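Local structure of terminase, large subunit (Bacillus phage spp1, 2WBN) at residues 133-147 / 192-204. The protein uses ATP to drive viral DNA into empty capsids and, through this C-terminal nuclease domain, cuts the genome to start and end packaging. Numbering follows the deposited sequence.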
# COMPACT_ATOMS: atom_id res chain seq x y z
N ALA A 133 -5.48 5.31 -9.97
CA ALA A 133 -5.65 6.25 -8.88
C ALA A 133 -6.13 7.57 -9.47
O ALA A 133 -5.53 8.09 -10.39
CB ALA A 133 -4.35 6.46 -8.13
N LYS A 134 -7.23 8.09 -8.92
CA LYS A 134 -7.79 9.37 -9.35
C LYS A 134 -6.97 10.55 -8.86
O LYS A 134 -6.86 11.57 -9.55
CB LYS A 134 -9.25 9.51 -8.87
CG LYS A 134 -10.23 8.63 -9.63
CD LYS A 134 -11.64 8.70 -9.05
CE LYS A 134 -12.68 8.19 -10.05
NZ LYS A 134 -12.31 6.84 -10.60
N LYS A 135 -6.39 10.43 -7.67
CA LYS A 135 -5.64 11.53 -7.08
C LYS A 135 -4.29 11.70 -7.78
O LYS A 135 -3.75 10.75 -8.34
CB LYS A 135 -5.45 11.34 -5.58
CG LYS A 135 -6.69 11.64 -4.75
CD LYS A 135 -6.32 11.77 -3.29
CE LYS A 135 -7.49 12.14 -2.40
NZ LYS A 135 -7.01 12.04 -0.99
N GLY A 136 -3.78 12.93 -7.75
CA GLY A 136 -2.61 13.31 -8.52
C GLY A 136 -1.35 13.38 -7.69
O GLY A 136 -1.36 12.97 -6.53
N PRO A 137 -0.26 13.90 -8.27
CA PRO A 137 1.01 14.01 -7.53
C PRO A 137 0.94 14.96 -6.33
O PRO A 137 1.66 14.75 -5.35
CB PRO A 137 2.00 14.52 -8.59
CG PRO A 137 1.33 14.26 -9.92
CD PRO A 137 -0.13 14.40 -9.65
N ASP A 138 0.06 15.97 -6.38
CA ASP A 138 -0.12 16.90 -5.25
C ASP A 138 -0.90 16.34 -4.05
O ASP A 138 -1.11 17.04 -3.07
CB ASP A 138 -0.77 18.19 -5.75
CG ASP A 138 0.12 18.95 -6.69
OD1 ASP A 138 1.36 18.82 -6.52
OD2 ASP A 138 -0.38 19.67 -7.59
N SER A 139 -1.33 15.08 -4.11
CA SER A 139 -2.04 14.44 -2.99
C SER A 139 -1.14 13.67 -2.05
O SER A 139 -1.62 13.13 -1.04
CB SER A 139 -3.09 13.46 -3.53
OG SER A 139 -2.46 12.36 -4.17
N VAL A 140 0.16 13.59 -2.36
CA VAL A 140 1.06 12.71 -1.61
C VAL A 140 1.11 13.04 -0.12
O VAL A 140 0.87 12.16 0.72
CB VAL A 140 2.50 12.71 -2.19
CG1 VAL A 140 3.46 11.99 -1.23
CG2 VAL A 140 2.51 12.04 -3.57
N GLU A 141 1.43 14.29 0.21
CA GLU A 141 1.61 14.68 1.61
C GLU A 141 0.32 14.45 2.40
O GLU A 141 0.36 13.86 3.49
CB GLU A 141 2.11 16.12 1.71
CG GLU A 141 2.08 16.73 3.11
CD GLU A 141 2.66 18.13 3.16
OE1 GLU A 141 3.24 18.56 2.14
OE2 GLU A 141 2.53 18.80 4.21
N HIS A 142 -0.81 14.89 1.85
CA HIS A 142 -2.16 14.65 2.40
C HIS A 142 -2.38 13.17 2.71
O HIS A 142 -2.82 12.83 3.80
CB HIS A 142 -3.25 15.08 1.39
CG HIS A 142 -4.66 15.03 1.92
ND1 HIS A 142 -5.43 16.16 2.09
CD2 HIS A 142 -5.43 13.99 2.30
CE1 HIS A 142 -6.62 15.82 2.56
NE2 HIS A 142 -6.64 14.50 2.71
N GLY A 143 -2.07 12.31 1.74
CA GLY A 143 -2.32 10.87 1.89
C GLY A 143 -1.48 10.21 2.96
O GLY A 143 -1.94 9.27 3.63
N GLU A 144 -0.24 10.67 3.10
CA GLU A 144 0.66 10.18 4.15
C GLU A 144 0.21 10.64 5.52
O GLU A 144 0.29 9.87 6.49
CB GLU A 144 2.10 10.63 3.88
CG GLU A 144 2.67 10.03 2.57
CD GLU A 144 4.05 10.57 2.18
OE1 GLU A 144 4.50 11.59 2.74
OE2 GLU A 144 4.68 9.95 1.27
N ARG A 145 -0.23 11.89 5.60
CA ARG A 145 -0.78 12.44 6.83
C ARG A 145 -2.02 11.67 7.25
O ARG A 145 -2.19 11.38 8.43
CB ARG A 145 -1.13 13.93 6.67
CG ARG A 145 -1.63 14.57 7.98
CD ARG A 145 -1.99 16.06 7.85
NE ARG A 145 -2.80 16.51 8.99
CZ ARG A 145 -3.12 17.78 9.27
NH1 ARG A 145 -2.69 18.77 8.50
NH2 ARG A 145 -3.86 18.05 10.34
N TRP A 146 -2.87 11.32 6.30
CA TRP A 146 -4.06 10.54 6.63
C TRP A 146 -3.69 9.22 7.27
O TRP A 146 -4.23 8.82 8.32
CB TRP A 146 -4.92 10.31 5.39
CG TRP A 146 -6.24 9.66 5.70
CD1 TRP A 146 -7.41 10.29 6.05
CD2 TRP A 146 -6.52 8.27 5.69
NE1 TRP A 146 -8.40 9.36 6.24
CE2 TRP A 146 -7.88 8.11 6.02
CE3 TRP A 146 -5.75 7.13 5.42
CZ2 TRP A 146 -8.49 6.86 6.10
CZ3 TRP A 146 -6.36 5.88 5.49
CH2 TRP A 146 -7.72 5.76 5.82
N LEU A 147 -2.72 8.53 6.67
CA LEU A 147 -2.23 7.28 7.25
C LEU A 147 -1.65 7.48 8.67
O LEU A 147 -1.91 6.67 9.58
CB LEU A 147 -1.21 6.64 6.32
CG LEU A 147 -1.72 6.05 5.00
CD1 LEU A 147 -0.52 5.66 4.13
CD2 LEU A 147 -2.65 4.84 5.24
N ILE A 192 4.33 1.98 0.92
CA ILE A 192 3.62 3.14 1.50
C ILE A 192 2.86 3.87 0.39
O ILE A 192 1.70 4.22 0.55
CB ILE A 192 4.58 4.11 2.20
CG1 ILE A 192 5.44 3.39 3.26
CG2 ILE A 192 3.79 5.20 2.93
CD1 ILE A 192 6.49 4.27 3.91
N ASP A 193 3.53 4.09 -0.74
CA ASP A 193 2.85 4.62 -1.93
C ASP A 193 1.66 3.76 -2.33
O ASP A 193 0.58 4.29 -2.54
CB ASP A 193 3.82 4.72 -3.12
CG ASP A 193 4.79 5.89 -2.99
OD1 ASP A 193 4.51 6.83 -2.21
OD2 ASP A 193 5.83 5.87 -3.68
N ALA A 194 1.85 2.45 -2.42
CA ALA A 194 0.75 1.54 -2.79
C ALA A 194 -0.41 1.63 -1.81
O ALA A 194 -1.57 1.57 -2.23
CB ALA A 194 1.24 0.11 -2.91
N THR A 195 -0.09 1.73 -0.52
CA THR A 195 -1.10 1.93 0.51
C THR A 195 -1.87 3.25 0.37
O THR A 195 -3.09 3.25 0.46
CB THR A 195 -0.45 1.84 1.90
OG1 THR A 195 0.18 0.57 2.02
CG2 THR A 195 -1.51 2.00 3.02
N ARG A 196 -1.19 4.37 0.16
CA ARG A 196 -1.88 5.61 -0.19
C ARG A 196 -2.91 5.45 -1.31
O ARG A 196 -4.05 5.91 -1.17
CB ARG A 196 -0.92 6.67 -0.66
CG ARG A 196 -0.35 7.55 0.41
CD ARG A 196 0.08 8.84 -0.28
NE ARG A 196 1.17 8.54 -1.22
CZ ARG A 196 1.12 8.69 -2.54
NH1 ARG A 196 0.03 9.14 -3.17
NH2 ARG A 196 2.20 8.36 -3.24
N TYR A 197 -2.51 4.85 -2.43
CA TYR A 197 -3.44 4.64 -3.54
C TYR A 197 -4.64 3.83 -3.05
O TYR A 197 -5.76 4.19 -3.31
CB TYR A 197 -2.84 3.89 -4.73
CG TYR A 197 -1.49 4.36 -5.20
CD1 TYR A 197 -1.13 5.70 -5.16
CD2 TYR A 197 -0.57 3.44 -5.73
CE1 TYR A 197 0.11 6.12 -5.61
CE2 TYR A 197 0.66 3.84 -6.14
CZ TYR A 197 1.00 5.18 -6.10
OH TYR A 197 2.23 5.55 -6.55
N ALA A 198 -4.37 2.75 -2.31
CA ALA A 198 -5.43 1.84 -1.88
C ALA A 198 -6.51 2.55 -1.07
O ALA A 198 -7.69 2.19 -1.16
CB ALA A 198 -4.84 0.68 -1.06
N PHE A 199 -6.10 3.54 -0.27
CA PHE A 199 -7.01 4.30 0.60
C PHE A 199 -7.39 5.70 0.10
O PHE A 199 -7.98 6.47 0.86
CB PHE A 199 -6.39 4.43 1.98
CG PHE A 199 -6.45 3.17 2.76
CD1 PHE A 199 -5.40 2.27 2.73
CD2 PHE A 199 -7.60 2.84 3.46
CE1 PHE A 199 -5.47 1.08 3.45
CE2 PHE A 199 -7.66 1.65 4.17
CZ PHE A 199 -6.61 0.77 4.14
N GLU A 200 -7.08 6.03 -1.15
CA GLU A 200 -7.35 7.40 -1.63
C GLU A 200 -8.83 7.80 -1.54
O GLU A 200 -9.13 8.96 -1.30
CB GLU A 200 -6.79 7.63 -3.04
CG GLU A 200 -7.52 6.89 -4.15
CD GLU A 200 -7.22 7.46 -5.54
OE1 GLU A 200 -6.22 8.17 -5.74
OE2 GLU A 200 -8.02 7.18 -6.45
N ARG A 201 -9.74 6.84 -1.72
CA ARG A 201 -11.19 7.15 -1.70
C ARG A 201 -11.76 7.25 -0.29
O ARG A 201 -12.94 7.58 -0.12
CB ARG A 201 -12.01 6.11 -2.47
CG ARG A 201 -11.47 5.68 -3.84
CD ARG A 201 -11.32 6.85 -4.81
NE ARG A 201 -10.52 6.48 -5.98
CZ ARG A 201 -10.96 5.75 -7.01
NH1 ARG A 201 -12.22 5.30 -7.04
NH2 ARG A 201 -10.14 5.47 -8.02
N ASP A 202 -10.97 6.94 0.73
CA ASP A 202 -11.47 6.92 2.10
C ASP A 202 -11.09 8.17 2.88
O ASP A 202 -11.41 8.28 4.05
CB ASP A 202 -10.95 5.69 2.82
CG ASP A 202 -11.49 4.41 2.23
OD1 ASP A 202 -10.73 3.68 1.56
OD2 ASP A 202 -12.69 4.12 2.45
N MSE A 203 -10.44 9.13 2.22
CA MSE A 203 -9.83 10.25 2.93
C MSE A 203 -10.70 11.51 2.89
O MSE A 203 -11.69 11.57 2.16
CB MSE A 203 -8.45 10.52 2.37
CG MSE A 203 -7.59 9.28 2.28
SE MSE A 203 -5.92 9.66 1.42
CE MSE A 203 -5.04 7.93 1.66
N LYS A 204 -10.30 12.50 3.70
CA LYS A 204 -11.10 13.69 4.09
C LYS A 204 -11.78 13.44 5.44
O LYS A 204 -12.97 13.10 5.50
CB LYS A 204 -12.13 14.13 3.04
CG LYS A 204 -11.52 14.60 1.72
CD LYS A 204 -12.54 15.29 0.84
CE LYS A 204 -11.93 15.66 -0.50
NZ LYS A 204 -12.84 16.50 -1.33
O HOH W 1 0.11 10.04 -6.34
O HOH W 2 -2.61 9.77 -3.03
O HOH W 3 3.43 7.55 0.07
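R196 fits as a knob into the hole formed by V140, G143, E144 and L147. This is a helix crossing in the RNase H-like fold of the nuclease domain. Helix segments 140-147 and 192-198 pass nearly perpendicular, at 89°, with axes 9.7 Å apart.

The R196 side chain runs through the middle of the crossing. Its CB leaves the helix pointing along the interface, and CG passes the G143 carbonyl group and L147 CD1. R196 CD then lies 3.8 Å from G143 CA, where the lack of a side chain lets it come close. The bend about the CG-CD bond (chi3 -65°) turns the guanidinium so that V140 CG2 covers one face. Around its edge, NE meets a water shared with E144 OE2 and D193 OD1. NH1 reaches two more waters, one bound to S139 OG and the other to G136 O. R196 NH2 makes a salt bridge to D193 OD1 (3.0 Å), approaching from above the carboxylate plane. D193 binds the second catalytic manganese, so R196 is a second-shell residue that probably helps orient this ligand. On the same helix, Y197 hydrogen-bonds to the metal ligand D56.

Past the helix, the E200 carboxylate receives two backbone N-H groups of the loop. K134 N binds E200 OE2 on its syn lone pair at 2.7 Å, and K135 N binds E200 OE1 at 3.0 Å. R201 NE takes the anti side of OE2, giving that oxygen a second donor. K134 CD lies over the R201 guanidinium, and both side chains also pair with E131.

At the far end, the selenomethionine M203 lies against W146. W146 CZ3 also reaches F199 CB. M203 CG sits over the W146 five-membered ring in a CH-pi contact, 3.7 Å from its centroid.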